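Local structure of activated BY transcription factor SSRB (Salmonella enterica, 2WNW) at residues H309-L314 with L392-G397; Q14-R19 with F373-R378. The protein is a member of glycosyl hydrolase family 30 that pairs a TIM-barrel domain with a beta-sandwich domain. All coordinates share one frame; numbering follows the deposited sequence.

Contact 1: H309-L314 with L392-G397; sequences HWHTYL and LLEEVG
Glu394 OE2 faces two imidazoles of helix 305-322: it is hydrogen-bonded to His315 ND1 just beyond the helical segment, while His311 CE1 approaches at 4.2 Å without forming a bond. OE2 meets the His311 ring obliquely, and the nearest nitrogen, His311 ND1, stays 4.8 Å from Glu394 OE2. That nitrogen is engaged by Tyr410 OH of strand 405-411, next to strand 393-399 in the sheet, and the His311 ring stacks on that of His315. The other carboxylate oxygen, Glu394 OE1, lies 4.3 Å from Leu314 O, near but too far for the two oxygens to touch or bond. Glu394 can span the gap because its chain is extended (chi2 -178°): the CA atoms of Leu314 and Glu394 are 8.8 Å apart. Within 392-397 it is Glu394 that comes nearest to 309-314; Val396 and Glu395 meet the same helix further along, at Phe321 and Lys322. Within the helix, Leu314 CD1 lies 3.4 Å above the Trp310 ring plane, toward its rim. In fold terms a helix of the TIM-barrel part meets two adjacent antiparallel strands of the beta sandwich, 393-399 and 405-411. With just 68 Å² buried between them, the segments themselves meet sparsely, and the polar link to the helix runs through His315. A buried carboxylate bonded to His315 may favour its protonated form, with His311 held by Tyr410.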
# COMPACT_ATOMS: atom_id res chain seq x y z
N HIS A 309 -4.88 4.66 -21.07
CA HIS A 309 -3.47 4.29 -21.19
C HIS A 309 -2.63 5.14 -20.24
O HIS A 309 -1.68 4.66 -19.63
CB HIS A 309 -3.01 4.48 -22.64
CG HIS A 309 -3.73 3.59 -23.61
ND1 HIS A 309 -3.52 3.66 -24.97
CD2 HIS A 309 -4.65 2.62 -23.42
CE1 HIS A 309 -4.29 2.77 -25.58
NE2 HIS A 309 -4.99 2.13 -24.66
N TRP A 310 -3.01 6.41 -20.12
CA TRP A 310 -2.36 7.36 -19.23
C TRP A 310 -2.46 6.80 -17.82
O TRP A 310 -1.46 6.71 -17.09
CB TRP A 310 -3.09 8.71 -19.37
CG TRP A 310 -2.86 9.75 -18.30
CD1 TRP A 310 -3.69 10.02 -17.25
CD2 TRP A 310 -1.82 10.73 -18.27
NE1 TRP A 310 -3.23 11.13 -16.56
CE2 TRP A 310 -2.08 11.58 -17.17
CE3 TRP A 310 -0.69 10.98 -19.06
CZ2 TRP A 310 -1.26 12.67 -16.84
CZ3 TRP A 310 0.14 12.06 -18.73
CH2 TRP A 310 -0.16 12.89 -17.63
N HIS A 311 -3.66 6.39 -17.44
CA HIS A 311 -3.89 5.81 -16.12
C HIS A 311 -3.09 4.54 -15.89
O HIS A 311 -2.47 4.38 -14.84
CB HIS A 311 -5.37 5.47 -15.93
CG HIS A 311 -5.63 4.66 -14.70
ND1 HIS A 311 -5.63 5.21 -13.43
CD2 HIS A 311 -5.84 3.33 -14.53
CE1 HIS A 311 -5.82 4.25 -12.54
NE2 HIS A 311 -5.95 3.10 -13.18
N THR A 312 -3.12 3.62 -16.85
CA THR A 312 -2.40 2.36 -16.69
C THR A 312 -0.93 2.56 -16.37
O THR A 312 -0.40 1.95 -15.44
CB THR A 312 -2.56 1.48 -17.95
OG1 THR A 312 -3.94 1.13 -18.11
CG2 THR A 312 -1.72 0.21 -17.84
N TYR A 313 -0.26 3.43 -17.12
CA TYR A 313 1.16 3.68 -16.89
C TYR A 313 1.43 4.34 -15.54
O TYR A 313 2.25 3.86 -14.76
CB TYR A 313 1.76 4.55 -18.00
CG TYR A 313 2.27 3.77 -19.19
CD1 TYR A 313 1.41 3.33 -20.20
CD2 TYR A 313 3.63 3.43 -19.28
CE1 TYR A 313 1.89 2.57 -21.27
CE2 TYR A 313 4.11 2.67 -20.35
CZ TYR A 313 3.24 2.24 -21.34
OH TYR A 313 3.73 1.49 -22.37
N LEU A 314 0.73 5.44 -15.26
CA LEU A 314 0.94 6.16 -14.00
C LEU A 314 0.58 5.33 -12.77
O LEU A 314 1.32 5.30 -11.80
CB LEU A 314 0.15 7.47 -13.99
CG LEU A 314 0.69 8.57 -14.91
CD1 LEU A 314 -0.30 9.72 -14.96
CD2 LEU A 314 2.06 9.04 -14.41
N LEU A 392 -6.93 7.98 -3.65
CA LEU A 392 -7.26 8.34 -5.03
C LEU A 392 -6.22 9.33 -5.53
O LEU A 392 -6.04 9.50 -6.74
CB LEU A 392 -8.67 8.94 -5.12
CG LEU A 392 -9.83 7.98 -4.84
CD1 LEU A 392 -11.14 8.71 -5.09
CD2 LEU A 392 -9.74 6.76 -5.75
N LEU A 393 -5.56 10.00 -4.60
CA LEU A 393 -4.48 10.91 -4.95
C LEU A 393 -3.23 10.05 -4.81
O LEU A 393 -2.64 9.94 -3.73
CB LEU A 393 -4.43 12.11 -4.00
CG LEU A 393 -5.41 13.24 -4.34
CD1 LEU A 393 -5.42 14.28 -3.24
CD2 LEU A 393 -4.99 13.86 -5.67
N GLU A 394 -2.86 9.39 -5.91
CA GLU A 394 -1.70 8.51 -5.94
C GLU A 394 -0.43 9.34 -5.93
O GLU A 394 -0.33 10.35 -6.62
CB GLU A 394 -1.76 7.63 -7.18
CG GLU A 394 -2.99 6.72 -7.22
CD GLU A 394 -3.01 5.80 -8.43
OE1 GLU A 394 -1.92 5.45 -8.94
OE2 GLU A 394 -4.10 5.42 -8.88
N GLU A 395 0.55 8.91 -5.14
CA GLU A 395 1.79 9.65 -5.05
C GLU A 395 2.99 8.83 -4.62
O GLU A 395 2.86 7.83 -3.91
CB GLU A 395 1.60 10.81 -4.06
CG GLU A 395 1.19 10.38 -2.63
CD GLU A 395 2.35 9.80 -1.82
OE1 GLU A 395 3.49 10.25 -2.03
OE2 GLU A 395 2.11 8.92 -0.97
N VAL A 396 4.17 9.26 -5.06
CA VAL A 396 5.42 8.61 -4.69
C VAL A 396 6.53 9.64 -4.84
O VAL A 396 6.53 10.42 -5.80
CB VAL A 396 5.72 7.36 -5.56
CG1 VAL A 396 5.92 7.75 -7.01
CG2 VAL A 396 6.95 6.64 -5.01
N GLY A 397 7.44 9.68 -3.89
CA GLY A 397 8.53 10.65 -3.95
C GLY A 397 9.90 10.01 -3.95
O GLY A 397 10.06 8.86 -3.53

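Contact 2: Q14-R19 with F373-R378; sequences QFLVER and FCRYVR
Leu16 CD1 rests over one face of the Arg375 guanidinium, 3.7 Å from Arg375 NE and equally near the aliphatic CD of that side chain. The contact joins the N-terminal part of the mixed beta sheet to the end of helix 365-374, which belongs to the TIM-barrel part of this family 30 protein. The other methyl of Leu16, CD2, reaches the phenol oxygen, Tyr376 OH, at 4.0 Å, so the two branches of one leucine divide between two consecutive residues. No hydrogen bond crosses between the segments, and the 129 Å² they bury together comes mainly from these three side chains.

Arg375 and Tyr376 also pack on each other. The CB of Arg375 lies 3.6 Å above the centre of the Tyr376 ring, while Tyr376 OH sits in plane at the edge of the guanidinium. The bend at chi3 (77°) leaves Arg375 NE near Tyr376 OH and sends the two terminal nitrogens away from it, NH1 to a salt bridge with Glu80; Leu16 thereby has a flat group to lie on.

Further out, backbone features place both partners. Leu16 stands at a corner between strands 14-15 and 17-25, with positive phi (47°), and its N is hydrogen-bonded to Ser8 OG of strand 2-9. Ile6 on the same strand touches both Leu16 and Tyr376, and Tyr368 and His372 of helix 365-374 also pack on Leu16. On the opposing segment the chain leaves the helix through a turn in which one carbonyl takes two amides: Phe373 O accepts from Tyr376 N at 3.1 Å and from Val377 N at 3.0 Å.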
# COMPACT_ATOMS: atom_id res chain seq x y z
N GLN A 14 -2.91 19.40 -22.12
CA GLN A 14 -1.80 20.20 -21.59
C GLN A 14 -0.85 19.25 -20.87
O GLN A 14 -1.22 18.66 -19.86
CB GLN A 14 -2.30 21.25 -20.60
CG GLN A 14 -2.31 22.66 -21.14
CD GLN A 14 -3.25 22.82 -22.31
OE1 GLN A 14 -4.46 22.68 -22.17
NE2 GLN A 14 -2.69 23.12 -23.48
N PHE A 15 0.37 19.12 -21.38
CA PHE A 15 1.33 18.21 -20.77
C PHE A 15 2.65 18.83 -20.35
O PHE A 15 3.21 19.67 -21.06
CB PHE A 15 1.62 17.05 -21.72
CG PHE A 15 0.44 16.16 -21.98
CD1 PHE A 15 0.04 15.22 -21.03
CD2 PHE A 15 -0.27 16.26 -23.17
CE1 PHE A 15 -1.05 14.39 -21.27
CE2 PHE A 15 -1.36 15.43 -23.42
CZ PHE A 15 -1.75 14.49 -22.47
N LEU A 16 3.15 18.40 -19.20
CA LEU A 16 4.42 18.84 -18.66
C LEU A 16 4.62 20.36 -18.70
O LEU A 16 5.63 20.85 -19.22
CB LEU A 16 5.56 18.15 -19.42
CG LEU A 16 5.53 16.61 -19.42
CD1 LEU A 16 6.58 16.07 -20.37
CD2 LEU A 16 5.76 16.09 -18.00
N VAL A 17 3.66 21.09 -18.15
CA VAL A 17 3.75 22.55 -18.10
C VAL A 17 4.49 22.93 -16.82
O VAL A 17 4.04 22.61 -15.72
CB VAL A 17 2.35 23.18 -18.10
CG1 VAL A 17 2.46 24.70 -18.05
CG2 VAL A 17 1.58 22.73 -19.34
N GLU A 18 5.63 23.61 -16.96
CA GLU A 18 6.41 23.99 -15.80
C GLU A 18 6.27 25.45 -15.38
O GLU A 18 6.07 26.34 -16.21
CB GLU A 18 7.90 23.70 -16.03
CG GLU A 18 8.75 23.95 -14.79
CD GLU A 18 10.23 23.72 -15.02
OE1 GLU A 18 10.60 22.70 -15.63
OE2 GLU A 18 11.03 24.57 -14.57
N ARG A 19 6.38 25.68 -14.08
CA ARG A 19 6.30 27.03 -13.53
C ARG A 19 6.95 27.04 -12.16
O ARG A 19 6.95 26.03 -11.45
CB ARG A 19 4.85 27.50 -13.45
CG ARG A 19 4.02 26.91 -12.33
CD ARG A 19 2.57 27.35 -12.48
NE ARG A 19 1.77 27.07 -11.30
CZ ARG A 19 1.85 27.74 -10.16
NH1 ARG A 19 2.72 28.74 -10.04
NH2 ARG A 19 1.07 27.42 -9.14
N PHE A 373 8.08 11.03 -14.47
CA PHE A 373 9.09 10.32 -13.69
C PHE A 373 10.51 10.47 -14.26
O PHE A 373 11.39 11.08 -13.65
CB PHE A 373 8.81 8.82 -13.65
CG PHE A 373 7.76 8.40 -12.66
CD1 PHE A 373 6.41 8.42 -13.02
CD2 PHE A 373 8.11 7.95 -11.40
CE1 PHE A 373 5.43 7.99 -12.12
CE2 PHE A 373 7.14 7.52 -10.49
CZ PHE A 373 5.80 7.54 -10.86
N CYS A 374 10.71 9.90 -15.45
CA CYS A 374 12.02 9.85 -16.09
C CYS A 374 12.75 11.15 -16.38
O CYS A 374 13.98 11.17 -16.40
CB CYS A 374 11.94 9.02 -17.38
SG CYS A 374 11.12 9.82 -18.76
N ARG A 375 12.02 12.24 -16.59
CA ARG A 375 12.67 13.52 -16.88
C ARG A 375 13.29 14.15 -15.64
O ARG A 375 14.17 15.01 -15.75
CB ARG A 375 11.66 14.50 -17.48
CG ARG A 375 11.03 14.03 -18.79
CD ARG A 375 9.85 14.91 -19.20
NE ARG A 375 10.27 16.19 -19.77
CZ ARG A 375 10.71 16.34 -21.02
NH1 ARG A 375 10.79 15.29 -21.84
NH2 ARG A 375 11.05 17.54 -21.46
N TYR A 376 12.87 13.71 -14.46
CA TYR A 376 13.36 14.31 -13.22
C TYR A 376 14.06 13.41 -12.21
O TYR A 376 14.82 13.91 -11.39
CB TYR A 376 12.18 15.02 -12.54
CG TYR A 376 11.34 15.78 -13.53
CD1 TYR A 376 11.81 16.95 -14.13
CD2 TYR A 376 10.11 15.28 -13.95
CE1 TYR A 376 11.08 17.60 -15.12
CE2 TYR A 376 9.37 15.92 -14.94
CZ TYR A 376 9.87 17.08 -15.52
OH TYR A 376 9.16 17.67 -16.54
N VAL A 377 13.80 12.11 -12.26
CA VAL A 377 14.43 11.18 -11.32
C VAL A 377 15.66 10.55 -11.97
O VAL A 377 15.58 10.02 -13.08
CB VAL A 377 13.43 10.08 -10.89
CG1 VAL A 377 14.06 9.18 -9.84
CG2 VAL A 377 12.15 10.73 -10.34
N ARG A 378 16.79 10.61 -11.27
CA ARG A 378 18.05 10.08 -11.80
C ARG A 378 18.46 8.75 -11.20
O ARG A 378 18.05 8.39 -10.10
CB ARG A 378 19.18 11.09 -11.56
CG ARG A 378 18.93 12.49 -12.11
CD ARG A 378 19.36 13.51 -11.08
NE ARG A 378 19.32 14.89 -11.57
CZ ARG A 378 19.37 15.96 -10.79
NH1 ARG A 378 19.46 15.81 -9.47
NH2 ARG A 378 19.35 17.18 -11.31

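In the fold
From the N terminus the chain first passes residues 14-19, then runs through the first seven barrel strands to helix 305-322, carrying residues 309-314. The last barrel strand, 327-330, comes next, then helix 365-374, whose end at 373-378 closes contact 2 across 353 intervening residues; strand 393-399 then closes contact 1 across 77. The segments alternate, so the loops cross and neither nests in the other. Both contacts join barrel-side helices to the mixed sheet, with centres about 14 Å apart. They also touch directly: Trp310 CZ3 packs 3.6 Å from Phe15 CE1, and Val396 CG1 lies 3.7 Å from Phe373 CE2, linking the two into a continuous interface between barrel and sandwich.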